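Local coordinates for uncharacterized protein lp_2219 (Lactobacillus plantarum, PDB 3HFQ) that is of unknown function but folds as a seven-bladed beta-propeller of the lactonase family, and so may act on a lactone or related small molecule, at residues A[306-311]-A[331-336]; A[9-14]-A[40-45]; A[95-100]-A[167-172]. The protein carries 1 engineered substitution. All coordinates share one frame; numbering follows the deposited sequence.

From the N terminus the chain reaches contact 2 first: segment 9-14 meets 40-45 after strands 17-24 and 29-38 have been laid down, closing a loop within the first blade. Contact 3 spans a longer excursion, 66 residues between 95-100 and 167-172, and joins two successive blades. Contact 1 comes last, bringing 306-311 against 331-336 where the last blade hands over to the strand that completes the first. The three loops follow one another in series; none nests or crosses. Contacts 1 and 2 touch through Glu333, whereas contacts 1 and 3 lie about 32 Å apart, centre to centre, on opposite sides of the chain's centre.

Contact 1 (A[306-311]-A[331-336]); sequences NTDNAT and VPEGVC
Two acidic residues, Asp308 and Glu333, meet here with backbones that are both left-handed, which is uncommon for a residue such as Glu333. They do not face each other as charges. Asp308 OD2 accepts the backbone amide of Glu333, OD2 to N 2.7 Å, and the N-H...O angle is 163°, nearly straight. The amide reaches OD2 on its anti side, tilted about 21° out of the carboxylate plane. With CG beside the backbone N (chi1 -54°), the short Asp308 side chain can bend across to the turn at Val331-Gly334; aspartate suits the place because its acceptor sits just two bonds beyond CB. The Asp308 carbonyl adds a second bond, accepting Val331 N at 3.1 Å from Asp308 O. Asp308 CA also makes a CA-H...O contact of 3.3 Å with Val331 O. Asp308 therefore grips two backbone amides.

Those amides belong to a type II turn from Val331 to Gly334. Pro332 fits its second position, and Glu333 takes the left-handed third one; the closing bond from Gly334 N to Val331 O is weak. Glycine ends the turn without a side chain to crowd Val331 CG1. The Glu333 carboxylate, its OE2 5.8 Å from Asp308 OD2, has other partners: it accepts the backbone amides of Lys12, Lys13, Thr14 and Ser15, which would probably stabilise its negative charge. Deeper in, Ala310 CB packs on Val331 CG2 at 4.0 Å.

The contact binds the turn between strands 299-304 and 309-315 to the link from outer strand 322-330 to inner strand 334-339, which completes the first blade in the Velcro closure of propellers. Ala310 also packs on Val303 of strand 299-304, and on strand 29-38 Ala310 and Val331 rest against Leu30 and Asn32.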
ATOM      1  N   ASN A 306      -5.026 -15.540  -0.900  1.00 14.53           N
ATOM      2  CA  ASN A 306      -5.161 -16.958  -1.224  1.00 14.99           C
ATOM      3  C   ASN A 306      -6.522 -17.621  -1.022  1.00 15.68           C
ATOM      4  O   ASN A 306      -6.778 -18.680  -1.596  1.00 17.10           O
ATOM      5  CB  ASN A 306      -4.096 -17.770  -0.473  1.00 14.04           C
ATOM      6  CG  ASN A 306      -2.682 -17.352  -0.830  1.00 17.13           C
ATOM      7  OD1 ASN A 306      -2.436 -16.818  -1.910  1.00 17.22           O
ATOM      8  ND2 ASN A 306      -1.742 -17.613   0.068  1.00 16.82           N
ATOM      9  N   THR A 307      -7.396 -17.017  -0.222  1.00 12.32           N
ATOM     10  CA  THR A 307      -8.708 -17.608   0.016  1.00 14.65           C
ATOM     11  C   THR A 307      -9.852 -16.857  -0.663  1.00 14.26           C
ATOM     12  O   THR A 307     -11.023 -17.181  -0.468  1.00 11.24           O
ATOM     13  CB  THR A 307      -8.983 -17.745   1.524  1.00 15.52           C
ATOM     14  OG1 THR A 307      -8.625 -16.528   2.191  1.00 14.02           O
ATOM     15  CG2 THR A 307      -8.158 -18.899   2.106  1.00 14.17           C
ATOM     16  N   ASP A 308      -9.503 -15.854  -1.463  1.00 11.99           N
ATOM     17  CA  ASP A 308     -10.491 -15.087  -2.213  1.00 12.86           C
ATOM     18  C   ASP A 308     -11.620 -14.505  -1.370  1.00 13.03           C
ATOM     19  O   ASP A 308     -12.774 -14.526  -1.792  1.00 13.28           O
ATOM     20  CB  ASP A 308     -11.110 -15.971  -3.299  1.00 16.23           C
ATOM     21  CG  ASP A 308     -10.073 -16.606  -4.196  1.00 22.30           C
ATOM     22  OD1 ASP A 308     -10.146 -17.834  -4.407  1.00 28.63           O
ATOM     23  OD2 ASP A 308      -9.187 -15.881  -4.694  1.00 15.89           O
ATOM     24  N   ASN A 309     -11.307 -13.993  -0.188  1.00 10.44           N
ATOM     25  CA  ASN A 309     -12.356 -13.416   0.642  1.00 12.56           C
ATOM     26  C   ASN A 309     -11.941 -12.142   1.353  1.00 15.36           C
ATOM     27  O   ASN A 309     -10.768 -11.927   1.638  1.00 12.75           O
ATOM     28  CB  ASN A 309     -12.877 -14.438   1.666  1.00 12.27           C
ATOM     29  CG  ASN A 309     -11.768 -15.240   2.332  1.00 14.51           C
ATOM     30  OD1 ASN A 309     -10.585 -14.923   2.213  1.00 15.50           O
ATOM     31  ND2 ASN A 309     -12.158 -16.288   3.053  1.00 15.16           N
ATOM     32  N   ALA A 310     -12.927 -11.292   1.614  1.00 13.46           N
ATOM     33  CA  ALA A 310     -12.701 -10.034   2.301  1.00 11.29           C
ATOM     34  C   ALA A 310     -13.399 -10.136   3.649  1.00 12.52           C
ATOM     35  O   ALA A 310     -14.359 -10.896   3.804  1.00 11.36           O
ATOM     36  CB  ALA A 310     -13.275  -8.878   1.488  1.00 11.66           C
ATOM     37  N   THR A 311     -12.913  -9.375   4.619  1.00  8.52           N
ATOM     38  CA  THR A 311     -13.477  -9.395   5.963  1.00  9.78           C
ATOM     39  C   THR A 311     -13.747  -7.980   6.443  1.00 14.19           C
ATOM     40  O   THR A 311     -12.943  -7.072   6.212  1.00 13.44           O
ATOM     41  CB  THR A 311     -12.509 -10.085   6.944  1.00 10.05           C
ATOM     42  OG1 THR A 311     -12.208 -11.403   6.466  1.00 14.17           O
ATOM     43  CG2 THR A 311     -13.128 -10.188   8.334  1.00 11.16           C
ATOM     44  N   VAL A 331     -14.053 -12.013  -3.100  1.00  8.91           N
ATOM     45  CA  VAL A 331     -13.284 -11.067  -3.901  1.00 10.85           C
ATOM     46  C   VAL A 331     -12.134 -11.928  -4.403  1.00 13.01           C
ATOM     47  O   VAL A 331     -11.204 -12.227  -3.653  1.00 12.67           O
ATOM     48  CB  VAL A 331     -12.691  -9.912  -3.065  1.00 12.99           C
ATOM     49  CG1 VAL A 331     -11.778  -9.059  -3.951  1.00 13.93           C
ATOM     50  CG2 VAL A 331     -13.803  -9.049  -2.484  1.00 12.49           C
ATOM     51  N   PRO A 332     -12.184 -12.340  -5.677  1.00 13.97           N
ATOM     52  CA  PRO A 332     -11.129 -13.183  -6.244  1.00 13.78           C
ATOM     53  C   PRO A 332      -9.715 -12.614  -6.274  1.00 13.69           C
ATOM     54  O   PRO A 332      -9.475 -11.544  -6.828  1.00 11.23           O
ATOM     55  CB  PRO A 332     -11.661 -13.505  -7.642  1.00 15.66           C
ATOM     56  CG  PRO A 332     -12.470 -12.300  -7.982  1.00 16.93           C
ATOM     57  CD  PRO A 332     -13.210 -12.029  -6.689  1.00 17.55           C
ATOM     58  N   GLU A 333      -8.789 -13.351  -5.666  1.00 12.03           N
ATOM     59  CA  GLU A 333      -7.380 -12.974  -5.636  1.00 10.33           C
ATOM     60  C   GLU A 333      -7.148 -11.536  -5.168  1.00 10.11           C
ATOM     61  O   GLU A 333      -6.238 -10.866  -5.651  1.00 12.65           O
ATOM     62  CB  GLU A 333      -6.781 -13.159  -7.037  1.00  6.23           C
ATOM     63  CG  GLU A 333      -7.077 -14.520  -7.674  1.00 13.13           C
ATOM     64  CD  GLU A 333      -6.483 -14.660  -9.070  1.00 18.11           C
ATOM     65  OE1 GLU A 333      -5.245 -14.578  -9.202  1.00 22.16           O
ATOM     66  OE2 GLU A 333      -7.255 -14.853 -10.030  1.00 14.91           O
ATOM     67  N   GLY A 334      -7.958 -11.072  -4.220  1.00  9.15           N
ATOM     68  CA  GLY A 334      -7.832  -9.708  -3.724  1.00 11.16           C
ATOM     69  C   GLY A 334      -6.523  -9.356  -3.039  1.00 11.13           C
ATOM     70  O   GLY A 334      -6.080 -10.073  -2.141  1.00  7.96           O
ATOM     71  N   VAL A 335      -5.914  -8.241  -3.450  1.00  9.33           N
ATOM     72  CA  VAL A 335      -4.646  -7.794  -2.872  1.00  6.97           C
ATOM     73  C   VAL A 335      -4.528  -6.277  -2.668  1.00 10.39           C
ATOM     74  O   VAL A 335      -3.458  -5.774  -2.320  1.00 10.61           O
ATOM     75  CB  VAL A 335      -3.449  -8.263  -3.728  1.00 11.06           C
ATOM     76  CG1 VAL A 335      -3.326  -9.784  -3.659  1.00  8.94           C
ATOM     77  CG2 VAL A 335      -3.625  -7.805  -5.178  1.00 12.77           C
ATOM     78  N   CYS A 336      -5.614  -5.547  -2.896  1.00  8.94           N
ATOM     79  CA  CYS A 336      -5.602  -4.096  -2.700  1.00  7.59           C
ATOM     80  C   CYS A 336      -6.985  -3.594  -2.329  1.00 10.72           C
ATOM     81  O   CYS A 336      -7.977  -3.961  -2.957  1.00 11.62           O
ATOM     82  CB  CYS A 336      -5.118  -3.372  -3.962  1.00 13.51           C
ATOM     83  SG  CYS A 336      -5.029  -1.555  -3.795  1.00 14.40           S
TER

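Contact 2 (A[9-14]-A[40-45]); sequences TYTKKT and QNPTYL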
ATOM      1  N   THR A   9      -6.552  -6.809  -7.643  1.00  8.50           N
ATOM      2  CA  THR A   9      -6.340  -8.251  -7.590  1.00  9.06           C
ATOM      3  C   THR A   9      -5.242  -8.722  -8.523  1.00 12.78           C
ATOM      4  O   THR A   9      -4.664  -7.947  -9.281  1.00 11.09           O
ATOM      5  CB  THR A   9      -7.592  -9.016  -8.058  1.00 11.22           C
ATOM      6  OG1 THR A   9      -7.735  -8.839  -9.476  1.00 11.51           O
ATOM      7  CG2 THR A   9      -8.848  -8.499  -7.369  1.00 10.45           C
ATOM      8  N   TYR A  10      -4.978 -10.022  -8.440  1.00 12.76           N
ATOM      9  CA  TYR A  10      -4.050 -10.712  -9.321  1.00 11.55           C
ATOM     10  C   TYR A  10      -5.074 -11.379 -10.226  1.00 12.85           C
ATOM     11  O   TYR A  10      -6.219 -11.570  -9.811  1.00  9.90           O
ATOM     12  CB  TYR A  10      -3.283 -11.798  -8.576  1.00 12.54           C
ATOM     13  CG  TYR A  10      -1.927 -11.381  -8.071  1.00 12.57           C
ATOM     14  CD1 TYR A  10      -0.840 -11.282  -8.937  1.00 13.30           C
ATOM     15  CD2 TYR A  10      -1.731 -11.080  -6.726  1.00 13.81           C
ATOM     16  CE1 TYR A  10       0.419 -10.910  -8.468  1.00 14.93           C
ATOM     17  CE2 TYR A  10      -0.485 -10.707  -6.249  1.00 17.49           C
ATOM     18  CZ  TYR A  10       0.586 -10.619  -7.125  1.00 17.40           C
ATOM     19  OH  TYR A  10       1.824 -10.261  -6.646  1.00 16.77           O
ATOM     20  N   THR A  11      -4.695 -11.721 -11.449  1.00 11.76           N
ATOM     21  CA  THR A  11      -5.633 -12.381 -12.348  1.00 13.30           C
ATOM     22  C   THR A  11      -4.983 -13.634 -12.912  1.00 18.25           C
ATOM     23  O   THR A  11      -4.887 -13.808 -14.127  1.00 21.52           O
ATOM     24  CB  THR A  11      -6.054 -11.454 -13.501  1.00 15.21           C
ATOM     25  OG1 THR A  11      -4.888 -10.968 -14.179  1.00 14.00           O
ATOM     26  CG2 THR A  11      -6.856 -10.278 -12.964  1.00  7.77           C
ATOM     27  N   LYS A  12      -4.543 -14.503 -12.010  1.00 18.37           N
ATOM     28  CA  LYS A  12      -3.879 -15.746 -12.382  1.00 22.87           C
ATOM     29  C   LYS A  12      -4.790 -16.966 -12.282  1.00 22.07           C
ATOM     30  O   LYS A  12      -4.450 -18.034 -12.791  1.00 19.65           O
ATOM     31  CB  LYS A  12      -2.641 -15.955 -11.502  1.00 23.86           C
ATOM     32  CG  LYS A  12      -1.582 -14.868 -11.655  1.00 31.18           C
ATOM     33  CD  LYS A  12      -0.347 -15.131 -10.796  1.00 43.85           C
ATOM     34  CE  LYS A  12      -0.631 -14.943  -9.311  1.00 49.16           C
ATOM     35  NZ  LYS A  12       0.608 -15.063  -8.483  1.00 52.69           N
ATOM     36  N   LYS A  13      -5.942 -16.813 -11.634  1.00 17.92           N
ATOM     37  CA  LYS A  13      -6.870 -17.929 -11.479  1.00 21.17           C
ATOM     38  C   LYS A  13      -8.302 -17.653 -11.927  1.00 24.87           C
ATOM     39  O   LYS A  13      -8.746 -18.178 -12.949  1.00 29.77           O
ATOM     40  CB  LYS A  13      -6.872 -18.417 -10.025  1.00 23.25           C
ATOM     41  CG  LYS A  13      -5.555 -19.058  -9.598  1.00 25.85           C
ATOM     42  CD  LYS A  13      -5.607 -19.618  -8.183  1.00 31.81           C
ATOM     43  CE  LYS A  13      -5.591 -18.520  -7.133  1.00 34.84           C
ATOM     44  NZ  LYS A  13      -5.589 -19.080  -5.751  1.00 31.58           N
ATOM     45  N   THR A  14      -9.031 -16.837 -11.173  1.00 19.99           N
ATOM     46  CA  THR A  14     -10.417 -16.553 -11.527  1.00 21.82           C
ATOM     47  C   THR A  14     -10.800 -15.080 -11.641  1.00 19.47           C
ATOM     48  O   THR A  14     -11.843 -14.754 -12.206  1.00 19.89           O
ATOM     49  CB  THR A  14     -11.379 -17.213 -10.524  1.00 23.13           C
ATOM     50  OG1 THR A  14     -12.726 -16.869 -10.865  1.00 34.30           O
ATOM     51  CG2 THR A  14     -11.085 -16.740  -9.114  1.00 12.79           C
ATOM     52  N   GLN A  40      -5.618  -6.938 -16.541  1.00 14.94           N
ATOM     53  CA  GLN A  40      -4.729  -7.961 -15.996  1.00 13.74           C
ATOM     54  C   GLN A  40      -3.815  -7.503 -14.863  1.00 15.77           C
ATOM     55  O   GLN A  40      -3.164  -6.467 -14.959  1.00 14.22           O
ATOM     56  CB  GLN A  40      -3.874  -8.563 -17.116  1.00 20.83           C
ATOM     57  CG  GLN A  40      -4.654  -9.422 -18.102  1.00 31.02           C
ATOM     58  CD  GLN A  40      -5.272 -10.641 -17.442  1.00 37.62           C
ATOM     59  OE1 GLN A  40      -4.565 -11.502 -16.914  1.00 36.14           O
ATOM     60  NE2 GLN A  40      -6.598 -10.717 -17.465  1.00 39.71           N
ATOM     61  N   ASN A  41      -3.779  -8.306 -13.800  1.00 13.19           N
ATOM     62  CA  ASN A  41      -2.952  -8.069 -12.614  1.00 15.38           C
ATOM     63  C   ASN A  41      -2.958  -6.662 -12.019  1.00 14.30           C
ATOM     64  O   ASN A  41      -1.903  -6.062 -11.805  1.00 12.55           O
ATOM     65  CB  ASN A  41      -1.507  -8.499 -12.897  1.00 19.17           C
ATOM     66  CG  ASN A  41      -1.261  -9.977 -12.612  1.00 28.59           C
ATOM     67  OD1 ASN A  41      -2.196 -10.774 -12.475  1.00 22.19           O
ATOM     68  ND2 ASN A  41       0.010 -10.350 -12.527  1.00 32.62           N
ATOM     69  N   PRO A  42      -4.150  -6.116 -11.733  1.00 12.17           N
ATOM     70  CA  PRO A  42      -4.235  -4.771 -11.151  1.00 10.05           C
ATOM     71  C   PRO A  42      -4.032  -4.911  -9.643  1.00 12.57           C
ATOM     72  O   PRO A  42      -4.955  -4.681  -8.859  1.00 11.51           O
ATOM     73  CB  PRO A  42      -5.649  -4.344 -11.511  1.00  7.45           C
ATOM     74  CG  PRO A  42      -6.410  -5.643 -11.357  1.00  5.79           C
ATOM     75  CD  PRO A  42      -5.493  -6.645 -12.042  1.00  8.23           C
ATOM     76  N   THR A  43      -2.812  -5.279  -9.252  1.00  9.72           N
ATOM     77  CA  THR A  43      -2.475  -5.520  -7.846  1.00  9.27           C
ATOM     78  C   THR A  43      -2.428  -4.318  -6.911  1.00 13.42           C
ATOM     79  O   THR A  43      -2.364  -4.490  -5.694  1.00 10.56           O
ATOM     80  CB  THR A  43      -1.147  -6.292  -7.728  1.00 12.46           C
ATOM     81  OG1 THR A  43      -0.065  -5.459  -8.155  1.00 11.81           O
ATOM     82  CG2 THR A  43      -1.186  -7.542  -8.602  1.00 14.84           C
ATOM     83  N   TYR A  44      -2.415  -3.107  -7.459  1.00  9.57           N
ATOM     84  CA  TYR A  44      -2.448  -1.917  -6.619  1.00 12.38           C
ATOM     85  C   TYR A  44      -3.184  -0.812  -7.361  1.00 10.21           C
ATOM     86  O   TYR A  44      -3.103  -0.716  -8.588  1.00 12.42           O
ATOM     87  CB  TYR A  44      -1.050  -1.446  -6.205  1.00  9.98           C
ATOM     88  CG  TYR A  44      -1.052  -0.892  -4.791  1.00  9.51           C
ATOM     89  CD1 TYR A  44      -1.037  -1.748  -3.689  1.00 13.20           C
ATOM     90  CD2 TYR A  44      -1.130   0.479  -4.553  1.00 10.31           C
ATOM     91  CE1 TYR A  44      -1.106  -1.253  -2.380  1.00 14.70           C
ATOM     92  CE2 TYR A  44      -1.199   0.988  -3.251  1.00 11.01           C
ATOM     93  CZ  TYR A  44      -1.185   0.117  -2.172  1.00 13.65           C
ATOM     94  OH  TYR A  44      -1.246   0.616  -0.889  1.00 13.85           O
ATOM     95  N   LEU A  45      -3.902   0.012  -6.603  1.00 10.77           N
ATOM     96  CA  LEU A  45      -4.712   1.089  -7.157  1.00 11.73           C
ATOM     97  C   LEU A  45      -4.469   2.441  -6.494  1.00 13.66           C
ATOM     98  O   LEU A  45      -4.125   2.509  -5.314  1.00  9.12           O
ATOM     99  CB  LEU A  45      -6.192   0.739  -6.981  1.00 13.71           C
ATOM    100  CG  LEU A  45      -6.645  -0.651  -7.428  1.00 12.74           C
ATOM    101  CD1 LEU A  45      -8.071  -0.899  -6.943  1.00 11.64           C
ATOM    102  CD2 LEU A  45      -6.554  -0.755  -8.947  1.00  7.72           C
TER
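Tyr10 and Thr43 join a loop of the first propeller blade, between strands 2-9 and 17-24, to the link leading from outer strand 29-38 into the second. Tyr10 CB starts beside the Asn41 amide, 4.2 Å from OD1. From there chi1 of -96° swings CG over the methyl of Thr43. Thr43 CG2 is 3.6 Å from the Tyr10 ring centroid and only 7° off the normal, a CH-pi contact, so CG, both CD and both CE atoms and CZ all meet the same methyl; the flat aromatic face suits the small threonine branch. At the rim CD1 and CE1 come close to Asn41 ND2, whose amide stands perpendicular to the ring. Lys12 NZ sits over the opposite face, offset toward the rim. A phosphate ion, probably from the crystallisation liquor, lies about 5 Å from the Tyr10 side chain.

Next to the ring, Thr11 N donates to Asn41 OD1 at 2.9 Å, nearly straight at 166°, and Asn41 N donates to Thr11 OG1 at 2.9 Å. Thr11 OG1 also approaches Gln40 OE1 to 2.8 Å. Asparagine suits its place, since its backbone is left-handed and its short side chain curls back to the turn. Pro42 follows as the centre of an inverse gamma turn, and its carbonyl O accepts Thr9 N at 2.9 Å.

Contact 3 (A[95-100]-A[167-172]); sequences EARQLV and YNVSDA
The guanidinium of Arg97 has Val169 over one face, with Val169 CB 3.7 Å above the plane and near its centre, while a water lies in plane at its edge. The Arg97 chain is extended from CG to NE (chi2 -171°, chi3 178°), and this lays the flat group across the valine. Arginine suits the place because its face accepts an apolar neighbour while its rim remains able to donate: NH1 forms a salt bridge with Asp94, and NH2 bonds to the carbonyl of Asn152. The edge water accepts from Arg97 NE, O to N 2.7 Å, and donates to Val169 O at 2.8 Å and to Asp171 OD1. It thereby couples Arg97 to an opposite charge that its own nitrogens do not touch. The Gln98 amide turns back within its own segment: NE2 donates to Glu95 O over 2.9 Å, in the carbonyl plane and on a lone pair.

In the propeller these residues come from successive blades. Segment 95-100 is the turn between strands 90-94 and 99-104, where Gln98 and Leu99 opposite Asp94 form a G1 beta bulge, Gln98 being left-handed. Segment 167-172 ends strand 163-169 and starts the turn into strand 175-182. No direct hydrogen bond joins the two; a second water donates to Arg97 O at 2.7 Å and Asp171 O at 2.8 Å. The ends of Leu99 and Val169 meet, with Leu99 CD1 3.8 Å from Val169 CG1. Their branched side chains suit packing between neighbouring blades, where Leu99 also touches Val112 and Val169 touches Leu154 and Leu175.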
ATOM      1  N   GLU A  95      -1.294  15.025  -6.358  1.00 14.67           N
ATOM      2  CA  GLU A  95      -2.287  15.998  -6.811  1.00 18.46           C
ATOM      3  C   GLU A  95      -1.704  17.339  -7.231  1.00 12.11           C
ATOM      4  O   GLU A  95      -1.991  17.824  -8.321  1.00 16.33           O
ATOM      5  CB  GLU A  95      -3.341  16.239  -5.725  1.00 21.21           C
ATOM      6  CG  GLU A  95      -4.319  15.093  -5.509  1.00 25.09           C
ATOM      7  CD  GLU A  95      -5.203  14.826  -6.717  1.00 25.41           C
ATOM      8  OE1 GLU A  95      -5.341  15.723  -7.576  1.00 23.39           O
ATOM      9  OE2 GLU A  95      -5.770  13.716  -6.800  1.00 25.17           O
ATOM     10  N   ALA A  96      -0.893  17.936  -6.363  1.00 13.79           N
ATOM     11  CA  ALA A  96      -0.294  19.242  -6.641  1.00 16.61           C
ATOM     12  C   ALA A  96       0.535  19.295  -7.922  1.00 17.24           C
ATOM     13  O   ALA A  96       0.393  20.230  -8.713  1.00 14.76           O
ATOM     14  CB  ALA A  96       0.559  19.690  -5.451  1.00 17.51           C
ATOM     15  N   ARG A  97       1.393  18.298  -8.126  1.00 10.74           N
ATOM     16  CA  ARG A  97       2.254  18.252  -9.309  1.00 12.26           C
ATOM     17  C   ARG A  97       1.614  17.558 -10.513  1.00 14.10           C
ATOM     18  O   ARG A  97       2.150  17.616 -11.619  1.00 12.74           O
ATOM     19  CB  ARG A  97       3.571  17.530  -8.989  1.00 10.92           C
ATOM     20  CG  ARG A  97       4.430  18.166  -7.901  1.00 15.81           C
ATOM     21  CD  ARG A  97       5.801  17.491  -7.841  1.00 17.64           C
ATOM     22  NE  ARG A  97       6.691  18.090  -6.845  1.00 17.08           N
ATOM     23  CZ  ARG A  97       6.798  17.676  -5.585  1.00 16.44           C
ATOM     24  NH1 ARG A  97       6.072  16.655  -5.151  1.00 10.88           N
ATOM     25  NH2 ARG A  97       7.641  18.281  -4.757  1.00 16.04           N
ATOM     26  N   GLN A  98       0.482  16.900 -10.294  1.00 12.70           N
ATOM     27  CA  GLN A  98      -0.202  16.170 -11.357  1.00 11.44           C
ATOM     28  C   GLN A  98       0.722  15.111 -11.959  1.00 11.46           C
ATOM     29  O   GLN A  98       0.956  15.068 -13.170  1.00 12.15           O
ATOM     30  CB  GLN A  98      -0.708  17.138 -12.433  1.00 11.89           C
ATOM     31  CG  GLN A  98      -1.946  17.915 -11.986  1.00 16.27           C
ATOM     32  CD  GLN A  98      -3.150  17.008 -11.776  1.00 18.37           C
ATOM     33  OE1 GLN A  98      -3.666  16.421 -12.726  1.00 18.72           O
ATOM     34  NE2 GLN A  98      -3.599  16.885 -10.527  1.00 12.34           N
ATOM     35  N   LEU A  99       1.247  14.262 -11.081  1.00 11.10           N
ATOM     36  CA  LEU A  99       2.145  13.177 -11.465  1.00  9.85           C
ATOM     37  C   LEU A  99       1.658  11.874 -10.832  1.00 11.36           C
ATOM     38  O   LEU A  99       0.920  11.889  -9.847  1.00 10.35           O
ATOM     39  CB  LEU A  99       3.566  13.450 -10.955  1.00 12.44           C
ATOM     40  CG  LEU A  99       4.342  14.700 -11.385  1.00 13.34           C
ATOM     41  CD1 LEU A  99       5.648  14.772 -10.595  1.00  8.74           C
ATOM     42  CD2 LEU A  99       4.612  14.659 -12.877  1.00 13.01           C
ATOM     43  N   VAL A 100       2.072  10.751 -11.409  1.00  9.95           N
ATOM     44  CA  VAL A 100       1.733   9.430 -10.882  1.00  8.13           C
ATOM     45  C   VAL A 100       3.059   8.708 -10.657  1.00  9.22           C
ATOM     46  O   VAL A 100       3.929   8.715 -11.528  1.00  9.51           O
ATOM     47  CB  VAL A 100       0.854   8.615 -11.871  1.00  8.69           C
ATOM     48  CG1 VAL A 100       0.842   7.136 -11.476  1.00 11.49           C
ATOM     49  CG2 VAL A 100      -0.582   9.156 -11.853  1.00 10.86           C
ATOM     50  N   TYR A 167      13.615  11.249  -2.203  1.00  9.73           N
ATOM     51  CA  TYR A 167      13.958  11.981  -3.422  1.00 10.58           C
ATOM     52  C   TYR A 167      13.198  13.292  -3.542  1.00 10.48           C
ATOM     53  O   TYR A 167      12.042  13.387  -3.136  1.00  8.79           O
ATOM     54  CB  TYR A 167      13.587  11.166  -4.663  1.00  6.54           C
ATOM     55  CG  TYR A 167      14.448   9.970  -4.967  1.00 10.48           C
ATOM     56  CD1 TYR A 167      15.613  10.104  -5.723  1.00 13.48           C
ATOM     57  CD2 TYR A 167      14.077   8.697  -4.542  1.00 13.39           C
ATOM     58  CE1 TYR A 167      16.394   8.992  -6.044  1.00 12.94           C
ATOM     59  CE2 TYR A 167      14.848   7.584  -4.855  1.00 12.17           C
ATOM     60  CZ  TYR A 167      16.000   7.737  -5.610  1.00 13.42           C
ATOM     61  OH  TYR A 167      16.757   6.633  -5.923  1.00 13.25           O
ATOM     62  N   ASN A 168      13.846  14.294  -4.124  1.00 13.39           N
ATOM     63  CA  ASN A 168      13.188  15.564  -4.372  1.00 13.79           C
ATOM     64  C   ASN A 168      12.568  15.371  -5.748  1.00 14.14           C
ATOM     65  O   ASN A 168      13.125  14.652  -6.580  1.00 13.41           O
ATOM     66  CB  ASN A 168      14.196  16.709  -4.391  1.00 13.10           C
ATOM     67  CG  ASN A 168      14.769  16.983  -3.018  1.00 12.47           C
ATOM     68  OD1 ASN A 168      14.029  17.067  -2.038  1.00 12.24           O
ATOM     69  ND2 ASN A 168      16.086  17.124  -2.935  1.00 12.15           N
ATOM     70  N   VAL A 169      11.416  15.987  -5.987  1.00  9.17           N
ATOM     71  CA  VAL A 169      10.733  15.833  -7.268  1.00 11.03           C
ATOM     72  C   VAL A 169      10.642  17.166  -7.998  1.00 14.22           C
ATOM     73  O   VAL A 169      10.299  18.182  -7.396  1.00 12.85           O
ATOM     74  CB  VAL A 169       9.296  15.301  -7.065  1.00 13.02           C
ATOM     75  CG1 VAL A 169       8.690  14.906  -8.401  1.00 14.83           C
ATOM     76  CG2 VAL A 169       9.304  14.126  -6.104  1.00 12.87           C
ATOM     77  N   SER A 170      10.949  17.158  -9.291  1.00 12.62           N
ATOM     78  CA  SER A 170      10.877  18.376 -10.092  1.00 15.46           C
ATOM     79  C   SER A 170       9.486  18.468 -10.714  1.00 17.01           C
ATOM     80  O   SER A 170       8.765  17.469 -10.774  1.00 14.53           O
ATOM     81  CB  SER A 170      11.931  18.357 -11.201  1.00 12.35           C
ATOM     82  OG  SER A 170      11.606  17.402 -12.197  1.00 14.18           O
ATOM     83  N   ASP A 171       9.106  19.661 -11.170  1.00 16.54           N
ATOM     84  CA  ASP A 171       7.797  19.853 -11.786  1.00 17.93           C
ATOM     85  C   ASP A 171       7.662  19.011 -13.050  1.00 16.06           C
ATOM     86  O   ASP A 171       6.580  18.512 -13.361  1.00 13.43           O
ATOM     87  CB  ASP A 171       7.576  21.324 -12.157  1.00 22.47           C
ATOM     88  CG  ASP A 171       7.529  22.234 -10.950  1.00 27.55           C
ATOM     89  OD1 ASP A 171       7.286  21.738  -9.831  1.00 26.37           O
ATOM     90  OD2 ASP A 171       7.720  23.455 -11.129  1.00 29.69           O
ATOM     91  N   ALA A 172       8.768  18.869 -13.776  1.00 13.91           N
ATOM     92  CA  ALA A 172       8.795  18.112 -15.022  1.00 12.48           C
ATOM     93  C   ALA A 172       8.638  16.610 -14.811  1.00 18.43           C
ATOM     94  O   ALA A 172       8.398  15.866 -15.765  1.00 13.36           O
ATOM     95  CB  ALA A 172      10.091  18.401 -15.772  1.00 15.86           C
TER
HETATM   96  O   HOH W   1       4.201  19.264 -12.019  1.00 16.43           O
HETATM   97  O   HOH W   2       8.269  20.077  -7.828  1.00 23.03           O